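Local coordinates for protein beta-1,4-mannanase (Aplysia kurodai, PDB 3VUP) that probably hydrolyses the beta-1,4 links between mannose units of mannan, as a TIM-barrel enzyme of the sea hare's digestive fluid, at residues 170-173 and 178-181; 195-200 and 237-242; 188-193 and 223-228; 199-204 and 246-251. One frame throughout, in Å; residues are numbered along the deposited sequence.

In the fold
The chain builds a TIM barrel, and all four contacts lie beyond strand 157-161. Contact 1 closes first, pinching off a small surface loop before helix 197-214 begins. Contacts 3, 2 and 4 then open in turn, at 188-193, 195-200 and 199-204, and close in the same order, at 223-228, 237-242 and 246-251, so contact 3 crosses contacts 2 and 4. Contact 3 ties the long loop after strand 157-161 to the end of strand 220-224; contacts 2 and 4, which share Asp199 and Ile200, tie helix 197-214 to the following loop and to helix 242-249. Glu164 bonds to Trp225 of contact 3 and Tyr240 of contact 2.

Contact 1. Residues 170-173 and 178-181; sequences DKHN and YDTT. With SO4 (sulfate ion), chain G.
Asp179 reaches across to Asn173 and His172, where two runs of one surface loop pass each other in roughly opposite directions. Its CB packs 3.7 Å from Asn173 O. With CG anti to the backbone N (chi1 -179°), the carboxylate extends toward the other run and its two oxygens divide the work. OD1 accepts from Asn173 N at 3.0 Å, met on its anti side and 34° out of the carboxylate plane; it also takes a water that is bound to His172 ND1. OD2 turns back on its own run: its syn lone pair meets Thr181 OG1 at 2.7 Å, while Thr181 N, at 2.9 Å from OD2, closes an Asx turn. Aspartate suits this place because its short arm serves both runs with one flat group.

Beside it the backbones join directly, Thr180 N reaching Lys171 O at 2.8 Å. Thr180 OG1 accepts from Lys171 N at 2.9 Å and also bonds to Ile168 O, so one small hydroxyl links two backbone groups. Farther along, the Asn173 amide stands nearly perpendicular to the Tyr178 ring and at its edge, its CG 3.6 Å from Tyr178 CB, while OD1 bonds to Glu175 N. A sulfate, probably from the crystallisation liquor, is bound by His172 N and, in one of two conformers, by Lys171 NZ.

Cys177, just before this run, forms a disulfide with Cys244 of helix 242-249. Tyr178 packs on Leu247 and Ala248 of that helix and on Gln198 and Leu201 of helix 197-214, while Thr180 lies against Tyr197.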
loop_
_atom_site.group_PDB
_atom_site.type_symbol
_atom_site.label_atom_id
_atom_site.label_comp_id
_atom_site.label_asym_id
_atom_site.label_seq_id
_atom_site.Cartn_x
_atom_site.Cartn_y
_atom_site.Cartn_z
ATOM N N ASP A 170 -11.491 7.275 18.922
ATOM C CA ASP A 170 -12.254 8.075 19.877
ATOM C C ASP A 170 -11.367 8.930 20.780
ATOM O O ASP A 170 -11.629 9.068 21.974
ATOM C CB ASP A 170 -13.193 7.198 20.716
ATOM C CG ASP A 170 -14.281 8.004 21.390
ATOM O OD1 ASP A 170 -14.857 7.513 22.386
ATOM O OD2 ASP A 170 -14.551 9.136 20.924
ATOM N N LYS A 171 -10.328 9.516 20.198
ATOM C CA LYS A 171 -9.425 10.371 20.947
ATOM C C LYS A 171 -9.584 11.804 20.468
ATOM O O LYS A 171 -9.335 12.115 19.301
ATOM C CB LYS A 171 -7.972 9.922 20.780
ATOM C CG LYS A 171 -7.015 10.554 21.795
ATOM C CD LYS A 171 -7.266 10.002 23.197
ATOM C CE LYS A 171 -6.199 10.438 24.188
ATOM N NZ LYS A 171 -6.177 11.912 24.356
ATOM N N HIS A 172 -9.994 12.681 21.371
ATOM C CA HIS A 172 -10.055 14.090 21.048
ATOM C C HIS A 172 -8.662 14.652 20.815
ATOM O O HIS A 172 -7.709 14.312 21.519
ATOM C CB HIS A 172 -10.704 14.864 22.196
ATOM C CG HIS A 172 -10.457 16.339 22.142
ATOM N ND1 HIS A 172 -11.032 17.159 21.195
ATOM C CD2 HIS A 172 -9.685 17.140 22.916
ATOM C CE1 HIS A 172 -10.623 18.401 21.387
ATOM N NE2 HIS A 172 -9.809 18.418 22.428
ATOM N N ASN A 173 -8.562 15.547 19.845
ATOM C CA ASN A 173 -7.398 16.409 19.741
ATOM C C ASN A 173 -7.868 17.752 19.225
ATOM O O ASN A 173 -8.759 17.812 18.380
ATOM C CB ASN A 173 -6.322 15.804 18.831
ATOM C CG ASN A 173 -4.961 16.476 19.000
ATOM O OD1 ASN A 173 -4.770 17.631 18.619
ATOM N ND2 ASN A 173 -4.003 15.736 19.535
ATOM N N TYR A 178 -5.374 15.158 13.995
ATOM C CA TYR A 178 -5.018 14.148 14.991
ATOM C C TYR A 178 -6.224 13.554 15.723
ATOM O O TYR A 178 -6.095 12.546 16.412
ATOM C CB TYR A 178 -4.042 14.728 16.027
ATOM C CG TYR A 178 -2.827 15.443 15.452
ATOM C CD1 TYR A 178 -2.289 15.089 14.217
ATOM C CD2 TYR A 178 -2.219 16.478 16.151
ATOM C CE1 TYR A 178 -1.186 15.754 13.695
ATOM C CE2 TYR A 178 -1.114 17.143 15.643
ATOM C CZ TYR A 178 -0.600 16.776 14.412
ATOM O OH TYR A 178 0.497 17.433 13.887
ATOM N N ASP A 179 -7.387 14.180 15.582
ATOM C CA ASP A 179 -8.580 13.788 16.322
ATOM C C ASP A 179 -9.187 12.524 15.714
ATOM O O ASP A 179 -9.385 12.467 14.504
ATOM C CB ASP A 179 -9.582 14.938 16.249
ATOM C CG ASP A 179 -10.852 14.656 17.009
ATOM O OD1 ASP A 179 -11.026 15.241 18.101
ATOM O OD2 ASP A 179 -11.676 13.853 16.514
ATOM N N THR A 180 -9.503 11.526 16.545
ATOM C CA THR A 180 -10.068 10.281 16.027
ATOM C C THR A 180 -11.474 10.021 16.556
ATOM O O THR A 180 -11.951 8.885 16.546
ATOM C CB THR A 180 -9.164 9.070 16.307
ATOM O OG1 THR A 180 -8.991 8.933 17.720
ATOM C CG2 THR A 180 -7.810 9.248 15.652
ATOM N N THR A 181 -12.154 11.066 17.012
ATOM C CA THR A 181 -13.519 10.875 17.473
ATOM C C THR A 181 -14.460 10.340 16.385
ATOM O O THR A 181 -15.354 9.550 16.684
ATOM C CB THR A 181 -14.103 12.138 18.139
ATOM O OG1 THR A 181 -14.166 13.215 17.195
ATOM C CG2 THR A 181 -13.266 12.537 19.343
HETATM S S SO4 G . -10.100 11.930 25.180
HETATM O O1 SO4 G . -8.993 12.849 24.902
HETATM O O2 SO4 G . -10.721 11.581 23.916
HETATM O O3 SO4 G . -9.568 10.743 25.848
HETATM O O4 SO4 G . -11.065 12.581 26.052
HETATM O O HOH W 1 -12.960 16.477 19.360
#

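Contact 2. Residues 195-200 and 237-242; sequences YLYQDI and NNHYSD
An aromatic cluster of Tyr197, His239 and Tyr240 joins the first turn of helix 197-214 to the loop after strand 220-224 of the TIM barrel. Tyr197 and His239 stack face to face, their centroids 3.9 Å apart and their planes only 10° from parallel. His239 CG lies anti to its carbonyl carbon (chi1 -71°), which brings the imidazole over Tyr197, with ND1 above the centre of the phenol ring and His239 CB 3.6 Å from Tyr197 CE1. Histidine fits because it stacks while ND1 bonds to Cys177 O. Asn237 CG lies on the opposite face of the His239 ring, toward its rim.

Tyr240 comes in at the edge of Tyr197, with its ring inclined by 63°. Tyr197 OH donates to Tyr240 OH at 2.8 Å, and that hydroxyl bonds to Glu164 OE2, a buried chain that may be polarised by the carboxylate. Tyrosine suits position 197, offering a ring to stack and a hydroxyl to bond. An Asx turn, Asn238 OD1 accepting from Tyr240 N at 3.0 Å, shapes the loop.

Around the cluster, Tyr240 packs on Met222 and Val224 of strand 220-224 and on Leu201 and Leu204 of helix 197-214.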
loop_
_atom_site.group_PDB
_atom_site.type_symbol
_atom_site.label_atom_id
_atom_site.label_comp_id
_atom_site.label_asym_id
_atom_site.label_seq_id
_atom_site.Cartn_x
_atom_site.Cartn_y
_atom_site.Cartn_z
ATOM N N TYR A 195 -1.368 3.923 19.036
ATOM C CA TYR A 195 -0.722 5.124 18.494
ATOM C C TYR A 195 -1.621 6.347 18.354
ATOM O O TYR A 195 -2.831 6.236 18.128
ATOM C CB TYR A 195 -0.068 4.824 17.142
ATOM C CG TYR A 195 0.956 3.725 17.258
ATOM C CD1 TYR A 195 2.107 3.915 18.005
ATOM C CD2 TYR A 195 0.762 2.488 16.654
ATOM C CE1 TYR A 195 3.032 2.909 18.143
ATOM C CE2 TYR A 195 1.685 1.477 16.788
ATOM C CZ TYR A 195 2.816 1.690 17.534
ATOM O OH TYR A 195 3.734 0.673 17.666
ATOM N N LEU A 196 -0.990 7.513 18.493
ATOM C CA LEU A 196 -1.610 8.802 18.208
ATOM C C LEU A 196 -1.235 9.273 16.803
ATOM O O LEU A 196 -0.170 8.916 16.264
ATOM C CB LEU A 196 -1.199 9.848 19.250
ATOM C CG LEU A 196 -1.657 9.603 20.692
ATOM C CD1 LEU A 196 -1.251 10.759 21.602
ATOM C CD2 LEU A 196 -3.159 9.373 20.739
ATOM N N TYR A 197 -2.113 10.075 16.208
ATOM C CA TYR A 197 -1.941 10.443 14.805
ATOM C C TYR A 197 -0.745 11.335 14.535
ATOM O O TYR A 197 -0.174 11.246 13.459
ATOM C CB TYR A 197 -3.221 11.007 14.163
ATOM C CG TYR A 197 -3.920 9.952 13.333
ATOM C CD1 TYR A 197 -3.481 9.635 12.055
ATOM C CD2 TYR A 197 -4.979 9.238 13.848
ATOM C CE1 TYR A 197 -4.102 8.636 11.303
ATOM C CE2 TYR A 197 -5.607 8.247 13.112
ATOM C CZ TYR A 197 -5.170 7.951 11.837
ATOM O OH TYR A 197 -5.802 6.958 11.127
ATOM N N GLN A 198 -0.343 12.184 15.474
ATOM C CA GLN A 198 0.821 13.007 15.162
ATOM C C GLN A 198 2.045 12.119 14.888
ATOM O O GLN A 198 2.813 12.381 13.955
ATOM C CB GLN A 198 1.112 14.035 16.255
ATOM C CG GLN A 198 2.205 15.026 15.868
ATOM C CD GLN A 198 2.436 16.091 16.923
ATOM O OE1 GLN A 198 1.694 16.182 17.899
ATOM N NE2 GLN A 198 3.477 16.896 16.735
ATOM N N ASP A 199 2.210 11.058 15.676
ATOM C CA ASP A 199 3.328 10.146 15.479
ATOM C C ASP A 199 3.231 9.400 14.152
ATOM O O ASP A 199 4.220 9.319 13.418
ATOM C CB ASP A 199 3.432 9.127 16.617
ATOM C CG ASP A 199 3.906 9.734 17.918
ATOM O OD1 ASP A 199 4.703 10.690 17.907
ATOM O OD2 ASP A 199 3.487 9.222 18.971
ATOM N N ILE A 200 2.064 8.842 13.832
ATOM C CA ILE A 200 1.947 8.080 12.589
ATOM C C ILE A 200 2.060 8.991 11.370
ATOM O O ILE A 200 2.645 8.605 10.357
ATOM C CB ILE A 200 0.662 7.197 12.518
ATOM C CG1 ILE A 200 0.908 5.972 11.634
ATOM C CG2 ILE A 200 -0.542 7.978 12.000
ATOM C CD1 ILE A 200 1.864 4.954 12.223
ATOM N N ASN A 237 -13.308 11.933 8.941
ATOM C CA ASN A 237 -12.220 12.893 8.948
ATOM C C ASN A 237 -11.057 12.292 8.163
ATOM O O ASN A 237 -10.610 11.186 8.480
ATOM C CB ASN A 237 -11.857 13.120 10.418
ATOM C CG ASN A 237 -10.706 14.069 10.629
ATOM O OD1 ASN A 237 -10.300 14.806 9.735
ATOM N ND2 ASN A 237 -10.172 14.063 11.851
ATOM N N ASN A 238 -10.565 13.003 7.144
ATOM C CA ASN A 238 -9.447 12.505 6.348
ATOM C C ASN A 238 -8.124 12.854 7.006
ATOM O O ASN A 238 -7.711 14.014 7.009
ATOM C CB ASN A 238 -9.478 13.076 4.931
ATOM C CG ASN A 238 -8.292 12.631 4.109
ATOM O OD1 ASN A 238 -7.638 11.629 4.423
ATOM N ND2 ASN A 238 -7.997 13.377 3.052
ATOM N N HIS A 239 -7.476 11.846 7.574
ATOM C CA HIS A 239 -6.211 12.044 8.259
ATOM C C HIS A 239 -4.996 12.185 7.362
ATOM O O HIS A 239 -3.930 12.562 7.837
ATOM C CB HIS A 239 -5.980 10.897 9.230
ATOM C CG HIS A 239 -6.889 10.957 10.406
ATOM N ND1 HIS A 239 -6.674 11.829 11.450
ATOM C CD2 HIS A 239 -8.060 10.332 10.672
ATOM C CE1 HIS A 239 -7.656 11.713 12.325
ATOM N NE2 HIS A 239 -8.514 10.812 11.876
ATOM N N TYR A 240 -5.147 11.883 6.078
ATOM C CA TYR A 240 -3.991 11.637 5.221
ATOM C C TYR A 240 -3.813 12.658 4.108
ATOM O O TYR A 240 -3.096 12.410 3.138
ATOM C CB TYR A 240 -4.040 10.217 4.673
ATOM C CG TYR A 240 -4.181 9.179 5.764
ATOM C CD1 TYR A 240 -3.138 8.917 6.648
ATOM C CD2 TYR A 240 -5.366 8.475 5.926
ATOM C CE1 TYR A 240 -3.261 7.957 7.641
ATOM C CE2 TYR A 240 -5.501 7.516 6.920
ATOM C CZ TYR A 240 -4.441 7.260 7.767
ATOM O OH TYR A 240 -4.542 6.309 8.757
ATOM N N SER A 241 -4.472 13.800 4.257
ATOM C CA SER A 241 -4.297 14.912 3.342
ATOM C C SER A 241 -2.860 15.424 3.359
ATOM O O SER A 241 -2.104 15.217 4.316
ATOM C CB SER A 241 -5.201 16.065 3.760
ATOM O OG SER A 241 -4.785 16.557 5.026
ATOM N N ASP A 242 -2.503 16.142 2.299
ATOM C CA ASP A 242 -1.199 16.784 2.222
ATOM C C ASP A 242 -0.986 17.680 3.443
ATOM O O ASP A 242 0.087 17.692 4.040
ATOM C CB ASP A 242 -1.110 17.661 0.972
ATOM C CG ASP A 242 -1.153 16.879 -0.338
ATOM O OD1 ASP A 242 -1.314 15.640 -0.351
ATOM O OD2 ASP A 242 -1.038 17.546 -1.382
#

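Contact 3. Residues 188-193 and 223-228; sequences AGWAGN and GVWNPK
Trp190 and Trp225 meet at the C-terminal end of strand 220-224, the side of a TIM barrel on which such enzymes carry their active site. In the aromatic contact, Trp190 CZ3 stands 3.3 Å from Trp225 CD1, over one face of the second indole and toward its rim; the ring planes are inclined by 40°. Trp190 CG sits between the backbone N and the carbonyl carbon (chi1 65°), which directs the indole toward its partner. A bound Tris molecule, probably from the crystallisation liquor, lies about 6 Å from the Trp190 side chain, consistent with a pocket nearby.

The aliphatic part is small: Ala188 CB touches Trp225 CH2 at 4.0 Å, its methyl small enough to let the backbone lie over the same face of Trp225 that Trp190 meets. Asn226 CB backs the opposite face.

Among polar bonds, Trp190 NE1 bonds to Ala114 O, and the backbone N of Trp225 to Glu164 OE1. The first loop makes a type I beta turn closed by Gly192 N and Gly189 O at 2.8 Å; both glycines take positive phi values that residues with a side chain adopt less readily. Asn226 OD1 accepts from Lys228 N at 3.0 Å in an Asx turn.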
loop_
_atom_site.group_PDB
_atom_site.type_symbol
_atom_site.label_atom_id
_atom_site.label_comp_id
_atom_site.label_asym_id
_atom_site.label_seq_id
_atom_site.Cartn_x
_atom_site.Cartn_y
_atom_site.Cartn_z
ATOM N N ALA A 188 -11.470 0.524 14.167
ATOM C CA ALA A 188 -10.072 0.933 14.230
ATOM C C ALA A 188 -9.503 0.609 15.607
ATOM O O ALA A 188 -10.208 0.727 16.618
ATOM C CB ALA A 188 -9.939 2.418 13.933
ATOM N N GLY A 189 -8.239 0.194 15.629
ATOM C CA GLY A 189 -7.573 -0.170 16.864
ATOM C C GLY A 189 -7.702 -1.631 17.260
ATOM O O GLY A 189 -7.340 -2.007 18.376
ATOM N N TRP A 190 -8.169 -2.468 16.338
ATOM C CA TRP A 190 -8.457 -3.863 16.662
ATOM C C TRP A 190 -7.259 -4.633 17.176
ATOM O O TRP A 190 -7.416 -5.538 17.993
ATOM C CB TRP A 190 -9.045 -4.604 15.463
ATOM C CG TRP A 190 -8.106 -4.735 14.286
ATOM C CD1 TRP A 190 -7.211 -5.744 14.061
ATOM C CD2 TRP A 190 -7.980 -3.833 13.172
ATOM N NE1 TRP A 190 -6.535 -5.524 12.882
ATOM C CE2 TRP A 190 -6.986 -4.361 12.317
ATOM C CE3 TRP A 190 -8.611 -2.636 12.816
ATOM C CZ2 TRP A 190 -6.610 -3.736 11.129
ATOM C CZ3 TRP A 190 -8.227 -2.013 11.636
ATOM C CH2 TRP A 190 -7.235 -2.564 10.811
ATOM N N ALA A 191 -6.071 -4.289 16.688
ATOM C CA ALA A 191 -4.862 -4.997 17.091
ATOM C C ALA A 191 -4.301 -4.440 18.402
ATOM O O ALA A 191 -3.365 -5.003 18.972
ATOM C CB ALA A 191 -3.819 -4.947 15.972
ATOM N N GLY A 192 -4.892 -3.344 18.873
ATOM C CA GLY A 192 -4.472 -2.694 20.101
ATOM C C GLY A 192 -4.441 -1.188 19.921
ATOM O O GLY A 192 -3.793 -0.677 19.009
ATOM N N ASN A 193 -5.156 -0.473 20.786
ATOM C CA ASN A 193 -5.181 0.984 20.750
ATOM C C ASN A 193 -3.820 1.474 21.206
ATOM O O ASN A 193 -3.576 1.556 22.402
ATOM C CB ASN A 193 -6.247 1.527 21.705
ATOM C CG ASN A 193 -7.664 1.177 21.283
ATOM O OD1 ASN A 193 -7.897 0.659 20.189
ATOM N ND2 ASN A 193 -8.628 1.477 22.149
ATOM N N GLY A 223 -2.092 2.134 2.380
ATOM C CA GLY A 223 -3.349 1.412 2.292
ATOM C C GLY A 223 -4.184 1.469 3.562
ATOM O O GLY A 223 -3.843 0.835 4.566
ATOM N N VAL A 224 -5.270 2.233 3.536
ATOM C CA VAL A 224 -6.128 2.330 4.713
ATOM C C VAL A 224 -7.028 1.109 4.829
ATOM O O VAL A 224 -7.436 0.513 3.830
ATOM C CB VAL A 224 -6.986 3.621 4.733
ATOM C CG1 VAL A 224 -6.090 4.856 4.708
ATOM C CG2 VAL A 224 -8.004 3.662 3.596
ATOM N N TRP A 225 -7.376 0.745 6.055
ATOM C CA TRP A 225 -8.200 -0.439 6.271
ATOM C C TRP A 225 -9.629 -0.267 5.782
ATOM O O TRP A 225 -10.315 -1.242 5.479
ATOM C CB TRP A 225 -8.142 -0.862 7.741
ATOM C CG TRP A 225 -9.404 -0.713 8.560
ATOM C CD1 TRP A 225 -10.193 -1.735 9.011
ATOM C CD2 TRP A 225 -9.994 0.498 9.080
ATOM N NE1 TRP A 225 -11.234 -1.245 9.759
ATOM C CE2 TRP A 225 -11.135 0.119 9.817
ATOM C CE3 TRP A 225 -9.689 1.863 8.975
ATOM C CZ2 TRP A 225 -11.967 1.048 10.445
ATOM C CZ3 TRP A 225 -10.524 2.787 9.602
ATOM C CH2 TRP A 225 -11.642 2.371 10.330
ATOM N N ASN A 226 -10.057 0.991 5.711
ATOM C CA ASN A 226 -11.434 1.368 5.448
ATOM C C ASN A 226 -11.353 2.869 5.163
ATOM O O ASN A 226 -10.624 3.579 5.858
ATOM C CB ASN A 226 -12.259 1.085 6.717
ATOM C CG ASN A 226 -13.750 1.316 6.540
ATOM O OD1 ASN A 226 -14.175 2.373 6.069
ATOM N ND2 ASN A 226 -14.555 0.324 6.932
ATOM N N PRO A 227 -12.084 3.368 4.152
ATOM C CA PRO A 227 -11.991 4.805 3.875
ATOM C C PRO A 227 -12.499 5.716 5.001
ATOM O O PRO A 227 -12.323 6.924 4.889
ATOM C CB PRO A 227 -12.857 4.976 2.619
ATOM C CG PRO A 227 -13.780 3.809 2.641
ATOM C CD PRO A 227 -12.968 2.680 3.199
ATOM N N LYS A 228 -13.083 5.161 6.061
ATOM C CA LYS A 228 -13.463 5.963 7.220
ATOM C C LYS A 228 -12.341 6.838 7.780
ATOM O O LYS A 228 -12.639 7.860 8.385
ATOM C CB LYS A 228 -14.056 5.085 8.320
ATOM C CG LYS A 228 -15.466 4.617 8.017
ATOM C CD LYS A 228 -15.982 3.629 9.040
ATOM C CE LYS A 228 -17.386 3.160 8.670
ATOM N NZ LYS A 228 -17.961 2.257 9.708
#

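Contact 4. Residues 199-204 and 246-251; sequences DILRFL and RLAGGK. With SO4 (sulfate ion), chain I; SO4 (sulfate ion), chain H.
The backbones of helix 197-214 and helix 242-249 come very close here, with Arg202 CA only 4.3 Å from Gly249 CA. Both helices belong to the outer layer of the TIM barrel, one before strand 220-224 and the other after it, and small residues on the second let them meet. Ala248 points its methyl at the first helix, where its CB presses on Leu201 CB at 3.4 Å, tighter than usual for two carbons. The same methyl lies 3.7 Å from Arg202 N. Gly249 has no side chain to hold the two helices apart, and Gly250, with a positive phi of 80° that glycine takes easily, ends helix 242-249.

Arg202 touches the second helix with its base alone, CB lying 4.0 Å from Ala248 O. In the conformer described, the chain then bends at chi3 (66°) and leads the guanidinium away to Asp199, one turn back on its own helix. There Arg202 NH2 makes a salt bridge to Asp199 OD1 at 3.0 Å, met from above the carboxylate plane, with a weak bond from NH1 beside it. A long, flexible residue suits the spot: its CB lies at the interface while the bent chain carries the charge to an acid.

Trp206 NE1 bonds to Gly249 O, and in the given conformer of Lys251 the Trp206 ring makes a cation-pi contact with it. Of two sulfates, probably from the crystallisation liquor, one accepts from Lys251 NZ in that conformer, the other through its O2 from Arg246 NH1 at 3.0 Å, at the edge of the guanidinium and in its plane.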
loop_
_atom_site.group_PDB
_atom_site.type_symbol
_atom_site.label_atom_id
_atom_site.label_comp_id
_atom_site.label_asym_id
_atom_site.label_seq_id
_atom_site.Cartn_x
_atom_site.Cartn_y
_atom_site.Cartn_z
ATOM N N ASP A 199 2.210 11.058 15.676
ATOM C CA ASP A 199 3.328 10.146 15.479
ATOM C C ASP A 199 3.231 9.400 14.152
ATOM O O ASP A 199 4.220 9.319 13.418
ATOM C CB ASP A 199 3.432 9.127 16.617
ATOM C CG ASP A 199 3.906 9.734 17.918
ATOM O OD1 ASP A 199 4.703 10.690 17.907
ATOM O OD2 ASP A 199 3.487 9.222 18.971
ATOM N N ILE A 200 2.064 8.842 13.832
ATOM C CA ILE A 200 1.947 8.080 12.589
ATOM C C ILE A 200 2.060 8.991 11.370
ATOM O O ILE A 200 2.645 8.605 10.357
ATOM C CB ILE A 200 0.662 7.197 12.518
ATOM C CG1 ILE A 200 0.908 5.972 11.634
ATOM C CG2 ILE A 200 -0.542 7.978 12.000
ATOM C CD1 ILE A 200 1.864 4.954 12.223
ATOM N N LEU A 201 1.544 10.212 11.466
ATOM C CA LEU A 201 1.641 11.127 10.336
ATOM C C LEU A 201 3.077 11.598 10.112
ATOM O O LEU A 201 3.488 11.788 8.966
ATOM C CB LEU A 201 0.656 12.288 10.463
ATOM C CG LEU A 201 -0.818 11.898 10.394
ATOM C CD1 LEU A 201 -1.679 13.109 10.715
ATOM C CD2 LEU A 201 -1.166 11.307 9.029
ATOM N N ARG A 202 3.842 11.794 11.183
ATOM C CA ARG A 202 5.253 12.104 11.023
ATOM C C ARG A 202 5.961 10.936 10.340
ATOM O O ARG A 202 6.745 11.126 9.413
ATOM C CB ARG A 202 5.911 12.400 12.369
ATOM C CG ARG A 202 7.416 12.567 12.255
ATOM C CD ARG A 202 8.085 12.798 13.604
ATOM N NE ARG A 202 7.984 11.639 14.487
ATOM C CZ ARG A 202 7.224 11.597 15.575
ATOM N NH1 ARG A 202 6.490 12.648 15.919
ATOM N NH2 ARG A 202 7.196 10.500 16.317
ATOM N N PHE A 203 5.683 9.728 10.814
ATOM C CA PHE A 203 6.248 8.495 10.269
ATOM C C PHE A 203 6.007 8.413 8.765
ATOM O O PHE A 203 6.923 8.117 7.994
ATOM C CB PHE A 203 5.600 7.332 11.037
ATOM C CG PHE A 203 5.965 5.942 10.570
ATOM C CD1 PHE A 203 7.151 5.335 10.963
ATOM C CD2 PHE A 203 5.053 5.197 9.844
ATOM C CE1 PHE A 203 7.442 4.028 10.581
ATOM C CE2 PHE A 203 5.338 3.900 9.457
ATOM C CZ PHE A 203 6.528 3.312 9.826
ATOM N N LEU A 204 4.777 8.702 8.356
ATOM C CA LEU A 204 4.423 8.674 6.945
ATOM C C LEU A 204 5.040 9.838 6.159
ATOM O O LEU A 204 5.621 9.637 5.093
ATOM C CB LEU A 204 2.901 8.640 6.791
ATOM C CG LEU A 204 2.194 7.413 7.391
ATOM C CD1 LEU A 204 0.686 7.616 7.414
ATOM C CD2 LEU A 204 2.546 6.145 6.631
ATOM N N ARG A 246 2.125 17.190 6.182
ATOM C CA ARG A 246 3.080 18.286 6.313
ATOM C C ARG A 246 3.019 18.921 7.701
ATOM O O ARG A 246 4.045 19.323 8.255
ATOM C CB ARG A 246 2.844 19.343 5.232
ATOM C CG ARG A 246 3.176 18.869 3.828
ATOM C CD ARG A 246 2.710 19.869 2.784
ATOM N NE ARG A 246 3.112 19.444 1.452
ATOM C CZ ARG A 246 2.450 19.728 0.339
ATOM N NH1 ARG A 246 1.333 20.452 0.386
ATOM N NH2 ARG A 246 2.911 19.286 -0.824
ATOM N N LEU A 247 1.823 19.014 8.270
ATOM C CA LEU A 247 1.693 19.578 9.609
ATOM C C LEU A 247 2.470 18.735 10.611
ATOM O O LEU A 247 3.215 19.251 11.438
ATOM C CB LEU A 247 0.222 19.653 10.026
ATOM C CG LEU A 247 -0.008 20.158 11.451
ATOM C CD1 LEU A 247 0.363 21.621 11.578
ATOM C CD2 LEU A 247 -1.452 19.946 11.835
ATOM N N ALA A 248 2.296 17.423 10.528
ATOM C CA ALA A 248 2.876 16.518 11.515
ATOM C C ALA A 248 4.389 16.387 11.393
ATOM O O ALA A 248 5.089 16.284 12.400
ATOM C CB ALA A 248 2.244 15.153 11.405
ATOM N N GLY A 249 4.889 16.365 10.159
ATOM C CA GLY A 249 6.295 16.090 9.921
ATOM C C GLY A 249 7.143 17.215 9.354
ATOM O O GLY A 249 8.370 17.165 9.438
ATOM N N GLY A 250 6.501 18.209 8.747
ATOM C CA GLY A 250 7.203 19.375 8.240
ATOM C C GLY A 250 7.904 19.235 6.902
ATOM O O GLY A 250 8.498 20.193 6.430
ATOM N N LYS A 251 7.846 18.062 6.282
ATOM C CA LYS A 251 8.613 17.848 5.060
ATOM C C LYS A 251 7.710 17.977 3.830
ATOM O O LYS A 251 6.723 17.253 3.681
ATOM C CB LYS A 251 9.353 16.509 5.135
ATOM C CG LYS A 251 10.222 16.398 6.392
ATOM C CD LYS A 251 11.215 15.251 6.307
ATOM C CE LYS A 251 12.073 15.157 7.559
ATOM N NZ LYS A 251 13.096 14.069 7.451
HETATM S S SO4 I . -0.162 22.676 3.496
HETATM O O1 SO4 I . 0.972 22.395 4.377
HETATM O O2 SO4 I . -0.387 21.550 2.590
HETATM O O3 SO4 I . -1.349 22.931 4.305
HETATM O O4 SO4 I . 0.141 23.858 2.696
HETATM S S SO4 H . 16.344 14.408 5.482
HETATM O O1 SO4 H . 16.329 13.324 6.460
HETATM O O2 SO4 H . 15.193 15.300 5.682
HETATM O O3 SO4 H . 17.571 15.186 5.620
HETATM O O4 SO4 H . 16.295 13.836 4.137
#